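Local coordinates for periplasmic binding protein (Xylanimonas cellulosilytica, PDB 4MX8) that probably captures an iron-siderophore or related metal complex outside the cell and hands it to an ABC importer, at residues 20-25 and 35-40; 173-178 and 308-313; 244-249 and 283-288. One frame throughout, in Å; residues are numbered along the deposited sequence.

Interaction 1: residues 20-25 and 35-40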
loop_
_atom_site.group_PDB
_atom_site.type_symbol
_atom_site.label_atom_id
_atom_site.label_comp_id
_atom_site.label_asym_id
_atom_site.label_seq_id
_atom_site.Cartn_x
_atom_site.Cartn_y
_atom_site.Cartn_z
ATOM N N THR A 20 17.171 -12.754 0.948
ATOM C CA THR A 20 17.485 -12.845 -0.472
ATOM C C THR A 20 16.253 -12.619 -1.319
ATOM O O THR A 20 15.238 -13.293 -1.154
ATOM C CB THR A 20 18.094 -14.187 -0.844
ATOM O OG1 THR A 20 19.358 -14.330 -0.183
ATOM C CG2 THR A 20 18.320 -14.256 -2.338
ATOM N N TRP A 21 16.352 -11.662 -2.235
ATOM C CA TRP A 21 15.218 -11.300 -3.066
ATOM C C TRP A 21 15.658 -10.887 -4.467
ATOM O O TRP A 21 16.847 -10.636 -4.707
ATOM C CB TRP A 21 14.403 -10.200 -2.381
ATOM C CG TRP A 21 14.950 -8.807 -2.497
ATOM C CD1 TRP A 21 14.457 -7.801 -3.285
ATOM C CD2 TRP A 21 16.063 -8.245 -1.787
ATOM N NE1 TRP A 21 15.193 -6.653 -3.105
ATOM C CE2 TRP A 21 16.186 -6.902 -2.194
ATOM C CE3 TRP A 21 16.973 -8.751 -0.854
ATOM C CZ2 TRP A 21 17.183 -6.063 -1.705
ATOM C CZ3 TRP A 21 17.961 -7.916 -0.363
ATOM C CH2 TRP A 21 18.057 -6.583 -0.787
ATOM N N ASP A 22 14.703 -10.847 -5.395
ATOM C CA ASP A 22 15.002 -10.378 -6.740
ATOM C C ASP A 22 14.811 -8.859 -6.814
ATOM O O ASP A 22 13.699 -8.354 -6.974
ATOM C CB ASP A 22 14.166 -11.121 -7.778
ATOM C CG ASP A 22 14.570 -12.586 -7.915
ATOM O OD1 ASP A 22 15.732 -12.869 -8.278
ATOM O OD2 ASP A 22 13.719 -13.459 -7.663
ATOM N N ARG A 23 15.919 -8.139 -6.669
ATOM C CA ARG A 23 15.908 -6.684 -6.571
ATOM C C ARG A 23 15.705 -6.001 -7.914
ATOM O O ARG A 23 16.350 -6.345 -8.913
ATOM C CB ARG A 23 17.221 -6.192 -5.969
ATOM C CG ARG A 23 17.175 -4.737 -5.548
ATOM C CD ARG A 23 18.420 -4.351 -4.789
ATOM N NE ARG A 23 19.578 -4.212 -5.670
ATOM C CZ ARG A 23 19.846 -3.118 -6.381
ATOM N NH1 ARG A 23 19.021 -2.068 -6.331
ATOM N NH2 ARG A 23 20.941 -3.087 -7.144
ATOM N N ASN A 24 14.794 -5.038 -7.952
ATOM C CA ASN A 24 14.688 -4.215 -9.131
ATOM C C ASN A 24 15.857 -3.230 -9.106
ATOM O O ASN A 24 15.922 -2.347 -8.233
ATOM C CB ASN A 24 13.364 -3.469 -9.184
ATOM C CG ASN A 24 13.269 -2.580 -10.406
ATOM O OD1 ASN A 24 14.070 -2.708 -11.332
ATOM N ND2 ASN A 24 12.298 -1.680 -10.424
ATOM N N THR A 25 16.771 -3.389 -10.068
ATOM C CA THR A 25 17.985 -2.587 -10.105
ATOM C C THR A 25 17.728 -1.205 -10.677
ATOM O O THR A 25 18.602 -0.347 -10.641
ATOM C CB THR A 25 19.122 -3.254 -10.911
ATOM O OG1 THR A 25 18.702 -3.460 -12.264
ATOM C CG2 THR A 25 19.487 -4.566 -10.317
ATOM N N TYR A 35 15.659 -7.239 -12.917
ATOM C CA TYR A 35 15.776 -7.833 -11.588
ATOM C C TYR A 35 17.077 -8.607 -11.447
ATOM O O TYR A 35 17.532 -9.272 -12.393
ATOM C CB TYR A 35 14.584 -8.731 -11.280
ATOM C CG TYR A 35 13.250 -8.011 -11.251
ATOM C CD1 TYR A 35 12.857 -7.279 -10.131
ATOM C CD2 TYR A 35 12.379 -8.062 -12.342
ATOM C CE1 TYR A 35 11.632 -6.608 -10.102
ATOM C CE2 TYR A 35 11.161 -7.393 -12.321
ATOM C CZ TYR A 35 10.793 -6.673 -11.199
ATOM O OH TYR A 35 9.590 -6.011 -11.170
ATOM N N GLU A 36 17.683 -8.497 -10.271
ATOM C CA GLU A 36 18.959 -9.150 -9.991
ATOM C C GLU A 36 18.941 -9.627 -8.554
ATOM O O GLU A 36 18.667 -8.857 -7.647
ATOM C CB GLU A 36 20.135 -8.199 -10.259
ATOM C CG GLU A 36 20.450 -8.048 -11.761
ATOM C CD GLU A 36 21.508 -6.979 -12.073
ATOM O OE1 GLU A 36 22.205 -6.490 -11.136
ATOM O OE2 GLU A 36 21.635 -6.638 -13.272
ATOM N N GLU A 37 19.206 -10.911 -8.350
ATOM C CA GLU A 37 19.117 -11.471 -7.009
ATOM C C GLU A 37 20.168 -10.857 -6.103
ATOM O O GLU A 37 21.314 -10.669 -6.491
ATOM C CB GLU A 37 19.270 -12.977 -7.048
ATOM C CG GLU A 37 19.201 -13.646 -5.704
ATOM C CD GLU A 37 19.016 -15.146 -5.828
ATOM O OE1 GLU A 37 17.839 -15.587 -5.884
ATOM O OE2 GLU A 37 20.041 -15.873 -5.881
ATOM N N THR A 38 19.761 -10.536 -4.887
ATOM C CA THR A 38 20.638 -9.871 -3.940
ATOM C C THR A 38 20.463 -10.506 -2.552
ATOM O O THR A 38 19.355 -10.889 -2.164
ATOM C CB THR A 38 20.303 -8.368 -3.901
ATOM O OG1 THR A 38 20.749 -7.748 -5.117
ATOM C CG2 THR A 38 20.946 -7.683 -2.714
ATOM N N THR A 39 21.555 -10.642 -1.811
ATOM C CA THR A 39 21.447 -11.115 -0.436
ATOM C C THR A 39 22.006 -10.093 0.547
ATOM O O THR A 39 23.020 -9.453 0.283
ATOM C CB THR A 39 22.182 -12.432 -0.234
ATOM O OG1 THR A 39 21.658 -13.414 -1.138
ATOM C CG2 THR A 39 21.991 -12.908 1.175
ATOM N N VAL A 40 21.323 -9.925 1.672
ATOM C CA VAL A 40 21.789 -9.030 2.718
ATOM C C VAL A 40 21.697 -9.751 4.061
ATOM O O VAL A 40 20.708 -10.439 4.330
ATOM C CB VAL A 40 20.973 -7.725 2.732
ATOM C CG1 VAL A 40 21.341 -6.880 3.927
ATOM C CG2 VAL A 40 21.238 -6.945 1.461
HETATM O O HOH W 1 22.386 -5.851 -7.707
#
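Trp-21 and Thr-38 carry the middle of this antiparallel hairpin. Their backbones form a hydrogen-bonded pair, Thr-38 N giving a 2.9 Å bond to Trp-21 O and Trp-21 N answering to Thr-38 O, and the two side chains lie alongside each other. With CG held between the backbone N and the carbonyl carbon (chi1 79°), the indole turns so that one face meets Thr-38 CB, 4.3 Å from the six-membered ring centroid, while Val-40 CG2 sits at its edge. Arg-23 and Glu-36 make the second hydrogen-bonded pair, and a water accepts a hydrogen bond from Arg-23 NH2 and gives a weak one to Glu-36 OE1. On the face carrying Thr-20, Asp-22 and Asn-24, Thr-20 OG1 and Thr-39 OG1 share a 2.7 Å hydrogen bond. Asp-22 OD1 and Glu-37 OE1 stand 4.2 Å apart, like charges that may repel mildly, and Asn-24 CB packs on Tyr-35 CE1. Farther out, Asp-130 OD2 holds Trp-21 NE1, which probably helps to set the indole's rotation. Trp-119 meets that ring edge to face and also touches Arg-23, Thr-38 and Val-40, so the face with Trp-21, Arg-23 and Thr-38 lies against helix 119-123.

Interaction 2: residues 173-178 and 308-313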
loop_
_atom_site.group_PDB
_atom_site.type_symbol
_atom_site.label_atom_id
_atom_site.label_comp_id
_atom_site.label_asym_id
_atom_site.label_seq_id
_atom_site.Cartn_x
_atom_site.Cartn_y
_atom_site.Cartn_z
ATOM N N LYS A 173 -14.338 -10.380 2.190
ATOM C CA LYS A 173 -14.723 -11.104 0.969
ATOM C C LYS A 173 -16.156 -11.650 1.066
ATOM O O LYS A 173 -16.940 -11.558 0.115
ATOM C CB LYS A 173 -13.738 -12.233 0.657
ATOM C CG LYS A 173 -12.397 -11.773 0.136
ATOM C CD LYS A 173 -11.398 -12.925 0.066
ATOM C CE LYS A 173 -11.834 -13.957 -0.938
ATOM N NZ LYS A 173 -11.028 -15.203 -0.855
ATOM N N ALA A 174 -16.499 -12.207 2.223
ATOM C CA ALA A 174 -17.865 -12.647 2.449
ATOM C C ALA A 174 -18.850 -11.465 2.323
ATOM O O ALA A 174 -19.859 -11.575 1.633
ATOM C CB ALA A 174 -17.981 -13.311 3.774
ATOM N N ALA A 175 -18.542 -10.333 2.958
ATOM C CA ALA A 175 -19.392 -9.146 2.865
ATOM C C ALA A 175 -19.600 -8.676 1.421
ATOM O O ALA A 175 -20.721 -8.345 1.028
ATOM C CB ALA A 175 -18.829 -8.036 3.701
ATOM N N VAL A 176 -18.513 -8.651 0.647
ATOM C CA VAL A 176 -18.545 -8.265 -0.762
ATOM C C VAL A 176 -19.405 -9.213 -1.614
ATOM O O VAL A 176 -20.206 -8.767 -2.463
ATOM C CB VAL A 176 -17.110 -8.198 -1.316
ATOM C CG1 VAL A 176 -17.085 -7.993 -2.820
ATOM C CG2 VAL A 176 -16.369 -7.100 -0.634
ATOM N N THR A 177 -19.219 -10.513 -1.382
ATOM C CA THR A 177 -19.998 -11.550 -2.038
ATOM C C THR A 177 -21.477 -11.397 -1.731
ATOM O O THR A 177 -22.326 -11.608 -2.598
ATOM C CB THR A 177 -19.552 -12.942 -1.586
ATOM O OG1 THR A 177 -18.377 -13.324 -2.306
ATOM C CG2 THR A 177 -20.640 -13.963 -1.830
ATOM N N GLU A 178 -21.788 -11.016 -0.497
ATOM C CA GLU A 178 -23.177 -10.951 -0.059
ATOM C C GLU A 178 -23.863 -9.712 -0.624
ATOM O O GLU A 178 -25.073 -9.721 -0.873
ATOM C CB GLU A 178 -23.272 -11.007 1.466
ATOM C CG GLU A 178 -24.418 -11.856 1.980
ATOM C CD GLU A 178 -24.296 -13.331 1.576
ATOM O OE1 GLU A 178 -23.165 -13.895 1.620
ATOM O OE2 GLU A 178 -25.340 -13.926 1.209
ATOM N N ASP A 308 -12.618 -0.757 5.632
ATOM C CA ASP A 308 -13.106 0.003 4.495
ATOM C C ASP A 308 -13.995 -0.864 3.621
ATOM O O ASP A 308 -15.095 -0.463 3.272
ATOM C CB ASP A 308 -11.942 0.569 3.679
ATOM C CG ASP A 308 -11.384 1.854 4.269
ATOM O OD1 ASP A 308 -11.982 2.398 5.255
ATOM O OD2 ASP A 308 -10.349 2.320 3.721
ATOM N N VAL A 309 -13.520 -2.054 3.273
ATOM C CA VAL A 309 -14.316 -2.932 2.436
ATOM C C VAL A 309 -15.605 -3.321 3.167
ATOM O O VAL A 309 -16.674 -3.310 2.572
ATOM C CB VAL A 309 -13.508 -4.165 1.979
ATOM C CG1 VAL A 309 -14.385 -5.156 1.260
ATOM C CG2 VAL A 309 -12.372 -3.743 1.079
ATOM N N LEU A 310 -15.524 -3.598 4.469
ATOM C CA LEU A 310 -16.705 -4.027 5.236
ATOM C C LEU A 310 -17.863 -3.028 5.257
ATOM O O LEU A 310 -18.956 -3.362 5.699
ATOM C CB LEU A 310 -16.328 -4.450 6.661
ATOM C CG LEU A 310 -15.765 -5.866 6.853
ATOM C CD1 LEU A 310 -15.084 -6.035 8.195
ATOM C CD2 LEU A 310 -16.839 -6.900 6.681
ATOM N N GLN A 311 -17.630 -1.812 4.774
ATOM C CA GLN A 311 -18.701 -0.832 4.631
ATOM C C GLN A 311 -19.837 -1.315 3.736
ATOM O O GLN A 311 -20.964 -0.885 3.944
ATOM C CB GLN A 311 -18.186 0.481 4.050
ATOM C CG GLN A 311 -17.145 1.221 4.867
ATOM C CD GLN A 311 -16.596 2.453 4.132
ATOM O OE1 GLN A 311 -17.163 3.557 4.218
ATOM N NE2 GLN A 311 -15.493 2.264 3.401
ATOM N N VAL A 312 -19.568 -2.168 2.732
ATOM C CA VAL A 312 -20.674 -2.630 1.863
ATOM C C VAL A 312 -21.776 -3.290 2.650
ATOM O O VAL A 312 -22.941 -3.227 2.262
ATOM C CB VAL A 312 -20.293 -3.654 0.783
ATOM C CG1 VAL A 312 -19.892 -2.969 -0.476
ATOM C CG2 VAL A 312 -19.237 -4.624 1.279
ATOM N N ALA A 313 -21.400 -3.935 3.747
ATOM C CA ALA A 313 -22.362 -4.628 4.585
ATOM C C ALA A 313 -23.443 -3.675 5.061
ATOM O O ALA A 313 -24.593 -4.075 5.258
ATOM C CB ALA A 313 -21.672 -5.262 5.761
#
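Val-176 and Val-309 meet because both have CG1 swung opposite the backbone N, with chi1 of 172° and 173°. In Val-176 this leaves CG2 beside its own N, and Val-176 CG2 is the methyl that touches Val-309 CG1, at 3.4 Å, the two side chains meeting at a slant. Val-312 differs: with CG1 at chi1 -90°, CG2 falls between the backbone N and the carbonyl carbon, which aims this methyl at the turn of helix 155-179 formed by Ala-175 and Val-176. Val-312 CG2 comes to 4.0 Å from Ala-175 O and 4.2 Å from Val-176 CG2. Ala-175, whose CB points toward 308-313, is small enough to let that chain draw near. Ala-175 CB meets Leu-310 CD2 at 3.8 Å, although Leu-310 starts out pointing away and only its branch tip reaches back, and it approaches Ala-313 CB more loosely. On the far side of the same segment, Asp-308 O takes bonds from both Gln-311 N and Gln-311 NE2, which tie the turn together.

Beyond the pair, Val-309 and Val-312 also pack on Trp-248 of strand 246-251, while Val-176 rests on Val-218, so the valines fill the space between helix 155-179 and the sheet. No hydrogen bond or salt bridge crosses between the two segments. The contact is therefore chiefly one of methyl groups, with one of them resting on the backbone of Ala-175, and its hold is probably hydrophobic, coming from burial and fit of shape with little directional preference.

Interaction 3: residues 244-249 and 283-288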
loop_
_atom_site.group_PDB
_atom_site.type_symbol
_atom_site.label_atom_id
_atom_site.label_comp_id
_atom_site.label_asym_id
_atom_site.label_seq_id
_atom_site.Cartn_x
_atom_site.Cartn_y
_atom_site.Cartn_z
ATOM N N PRO A 244 -21.733 0.546 -12.835
ATOM C CA PRO A 244 -21.430 -0.474 -11.837
ATOM C C PRO A 244 -22.380 -0.345 -10.660
ATOM O O PRO A 244 -22.806 0.775 -10.349
ATOM C CB PRO A 244 -20.002 -0.133 -11.404
ATOM C CG PRO A 244 -19.850 1.310 -11.685
ATOM C CD PRO A 244 -20.730 1.623 -12.861
ATOM N N GLN A 245 -22.708 -1.477 -10.038
ATOM C CA GLN A 245 -23.576 -1.503 -8.874
ATOM C C GLN A 245 -22.928 -0.832 -7.664
ATOM O O GLN A 245 -23.592 -0.140 -6.899
ATOM C CB GLN A 245 -23.950 -2.944 -8.535
ATOM C CG GLN A 245 -24.967 -3.049 -7.417
ATOM C CD GLN A 245 -26.342 -2.634 -7.876
ATOM O OE1 GLN A 245 -26.676 -2.795 -9.046
ATOM N NE2 GLN A 245 -27.148 -2.084 -6.965
ATOM N N TRP A 246 -21.628 -1.050 -7.489
ATOM C CA TRP A 246 -20.890 -0.444 -6.397
ATOM C C TRP A 246 -19.720 0.326 -6.983
ATOM O O TRP A 246 -19.042 -0.171 -7.899
ATOM C CB TRP A 246 -20.354 -1.532 -5.488
ATOM C CG TRP A 246 -21.393 -2.367 -4.885
ATOM C CD1 TRP A 246 -21.847 -3.566 -5.343
ATOM C CD2 TRP A 246 -22.130 -2.078 -3.702
ATOM N NE1 TRP A 246 -22.828 -4.045 -4.510
ATOM C CE2 TRP A 246 -23.020 -3.144 -3.493
ATOM C CE3 TRP A 246 -22.124 -1.019 -2.795
ATOM C CZ2 TRP A 246 -23.899 -3.182 -2.409
ATOM C CZ3 TRP A 246 -23.000 -1.055 -1.723
ATOM C CH2 TRP A 246 -23.876 -2.130 -1.540
ATOM N N LEU A 247 -19.488 1.535 -6.467
ATOM C CA LEU A 247 -18.362 2.362 -6.899
ATOM C C LEU A 247 -17.437 2.574 -5.712
ATOM O O LEU A 247 -17.862 3.115 -4.686
ATOM C CB LEU A 247 -18.856 3.708 -7.425
ATOM C CG LEU A 247 -17.859 4.715 -8.020
ATOM C CD1 LEU A 247 -17.365 4.258 -9.374
ATOM C CD2 LEU A 247 -18.497 6.083 -8.136
ATOM N N TRP A 248 -16.184 2.131 -5.853
ATOM C CA TRP A 248 -15.182 2.223 -4.790
ATOM C C TRP A 248 -14.163 3.302 -5.104
ATOM O O TRP A 248 -13.414 3.174 -6.063
ATOM C CB TRP A 248 -14.434 0.903 -4.655
ATOM C CG TRP A 248 -15.283 -0.282 -4.301
ATOM C CD1 TRP A 248 -15.946 -1.101 -5.166
ATOM C CD2 TRP A 248 -15.540 -0.797 -2.992
ATOM N NE1 TRP A 248 -16.605 -2.091 -4.478
ATOM C CE2 TRP A 248 -16.365 -1.929 -3.141
ATOM C CE3 TRP A 248 -15.145 -0.416 -1.710
ATOM C CZ2 TRP A 248 -16.803 -2.680 -2.063
ATOM C CZ3 TRP A 248 -15.580 -1.167 -0.640
ATOM C CH2 TRP A 248 -16.403 -2.283 -0.822
ATOM N N VAL A 249 -14.110 4.340 -4.277
ATOM C CA VAL A 249 -13.358 5.547 -4.604
ATOM C C VAL A 249 -12.136 5.783 -3.726
ATOM O O VAL A 249 -12.236 5.779 -2.497
ATOM C CB VAL A 249 -14.257 6.776 -4.464
ATOM C CG1 VAL A 249 -13.533 8.012 -4.946
ATOM C CG2 VAL A 249 -15.542 6.563 -5.239
ATOM N N HIS A 283 -24.342 3.486 -2.944
ATOM C CA HIS A 283 -23.418 2.386 -3.117
ATOM C C HIS A 283 -22.059 2.938 -3.525
ATOM O O HIS A 283 -21.271 2.239 -4.164
ATOM C CB HIS A 283 -23.937 1.454 -4.208
ATOM C CG HIS A 283 -25.064 0.563 -3.770
ATOM N ND1 HIS A 283 -25.612 -0.398 -4.596
ATOM C CD2 HIS A 283 -25.734 0.475 -2.594
ATOM C CE1 HIS A 283 -26.576 -1.034 -3.950
ATOM N NE2 HIS A 283 -26.669 -0.525 -2.732
ATOM N N VAL A 284 -21.793 4.198 -3.181
ATOM C CA VAL A 284 -20.456 4.777 -3.358
ATOM C C VAL A 284 -19.683 4.679 -2.049
ATOM O O VAL A 284 -20.065 5.276 -1.050
ATOM C CB VAL A 284 -20.515 6.253 -3.844
ATOM C CG1 VAL A 284 -19.137 6.863 -3.906
ATOM C CG2 VAL A 284 -21.161 6.333 -5.210
ATOM N N LEU A 285 -18.599 3.916 -2.056
ATOM C CA LEU A 285 -17.804 3.721 -0.849
ATOM C C LEU A 285 -16.448 4.377 -1.004
ATOM O O LEU A 285 -15.766 4.155 -2.010
ATOM C CB LEU A 285 -17.600 2.229 -0.590
ATOM C CG LEU A 285 -18.903 1.444 -0.636
ATOM C CD1 LEU A 285 -18.626 0.161 -1.326
ATOM C CD2 LEU A 285 -19.445 1.208 0.742
ATOM N N TYR A 286 -16.053 5.179 -0.016
ATOM C CA TYR A 286 -14.744 5.834 -0.072
ATOM C C TYR A 286 -13.673 5.086 0.729
ATOM O O TYR A 286 -13.868 4.737 1.898
ATOM C CB TYR A 286 -14.863 7.287 0.369
ATOM C CG TYR A 286 -15.673 8.110 -0.596
ATOM C CD1 TYR A 286 -15.055 8.809 -1.624
ATOM C CD2 TYR A 286 -17.056 8.169 -0.502
ATOM C CE1 TYR A 286 -15.788 9.555 -2.523
ATOM C CE2 TYR A 286 -17.796 8.916 -1.395
ATOM C CZ TYR A 286 -17.153 9.604 -2.401
ATOM O OH TYR A 286 -17.879 10.332 -3.305
ATOM N N LEU A 287 -12.546 4.825 0.087
ATOM C CA LEU A 287 -11.477 4.078 0.738
ATOM C C LEU A 287 -10.452 5.052 1.329
ATOM O O LEU A 287 -10.339 6.176 0.860
ATOM C CB LEU A 287 -10.817 3.121 -0.257
ATOM C CG LEU A 287 -11.710 2.116 -0.978
ATOM C CD1 LEU A 287 -10.867 1.353 -1.948
ATOM C CD2 LEU A 287 -12.347 1.165 -0.001
ATOM N N ASN A 288 -9.719 4.627 2.359
ATOM C CA ASN A 288 -8.766 5.497 3.051
ATOM C C ASN A 288 -7.548 5.747 2.161
ATOM O O ASN A 288 -6.712 4.842 1.976
ATOM C CB ASN A 288 -8.335 4.840 4.368
ATOM C CG ASN A 288 -7.404 5.713 5.201
ATOM O OD1 ASN A 288 -6.583 6.467 4.683
ATOM N ND2 ASN A 288 -7.523 5.593 6.516
HETATM O O HOH W 2 -10.844 8.282 -0.803
#
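His-283, just before strand 284-287, reaches over Trp-246 and beside Gln-245. His-283 CB lies 3.4 Å from Trp-246 CE3. His-283 CG and His-283 CD2 pass over Trp-246 CZ3, each at 3.3 Å. His-283 ND1 donates from the ring's edge, in the ring plane, to Gln-245 O, a bent bond of 3.1 Å (139° at the hydrogen) that arrives from above the carbonyl plane. His-283 CE1 faces Gln-245 NE2, and at the tip His-283 NE2 rests 3.4 Å from Trp-246 CH2. The His-283 imidazole and the six-membered ring of Trp-246 are stacked face to face, centroids 3.6 Å apart and planes at 17°. With an alanine in place of the histidine, the indole would probably lose its stacking partner and Gln-245 O its side-chain donor.

Further along, Leu-285 CD1 lies over a face of Trp-248, Leu-287 CD2 comes to that ring's edge, and on the other face of the sheet Val-249 packs beside Tyr-286. Backbone bonds alternate between the strands, from Leu-247 N to His-283 O through to Leu-287 N to Val-249 O. Short helices lie in the connection between these parallel strands, a beta-alpha-beta arrangement as in the lobes of TroA-like binding proteins, with strand 284-287 outermost.

Interaction 1 comes first along the chain and stands apart, its centre about 37 Å from the centres of interactions 2 and 3 and across the middle of the molecule from them. The other two are neighbours, centres about 11 Å apart. Interaction 3 lies wholly between the two segments of interaction 2: 173-178 comes first, strands 246-251 and 284-287 follow, and 308-313 returns last to close over them. Val-312 packs on Leu-285, and Asp-308 OD2 probably receives a hydrogen bond from Asn-288 N, so helix, sheet and chain end form one block. The separation suits a two-lobed binding protein, in which helix 155-179 is probably the long link between lobes and interactions 2 and 3 belong to the C-terminal one.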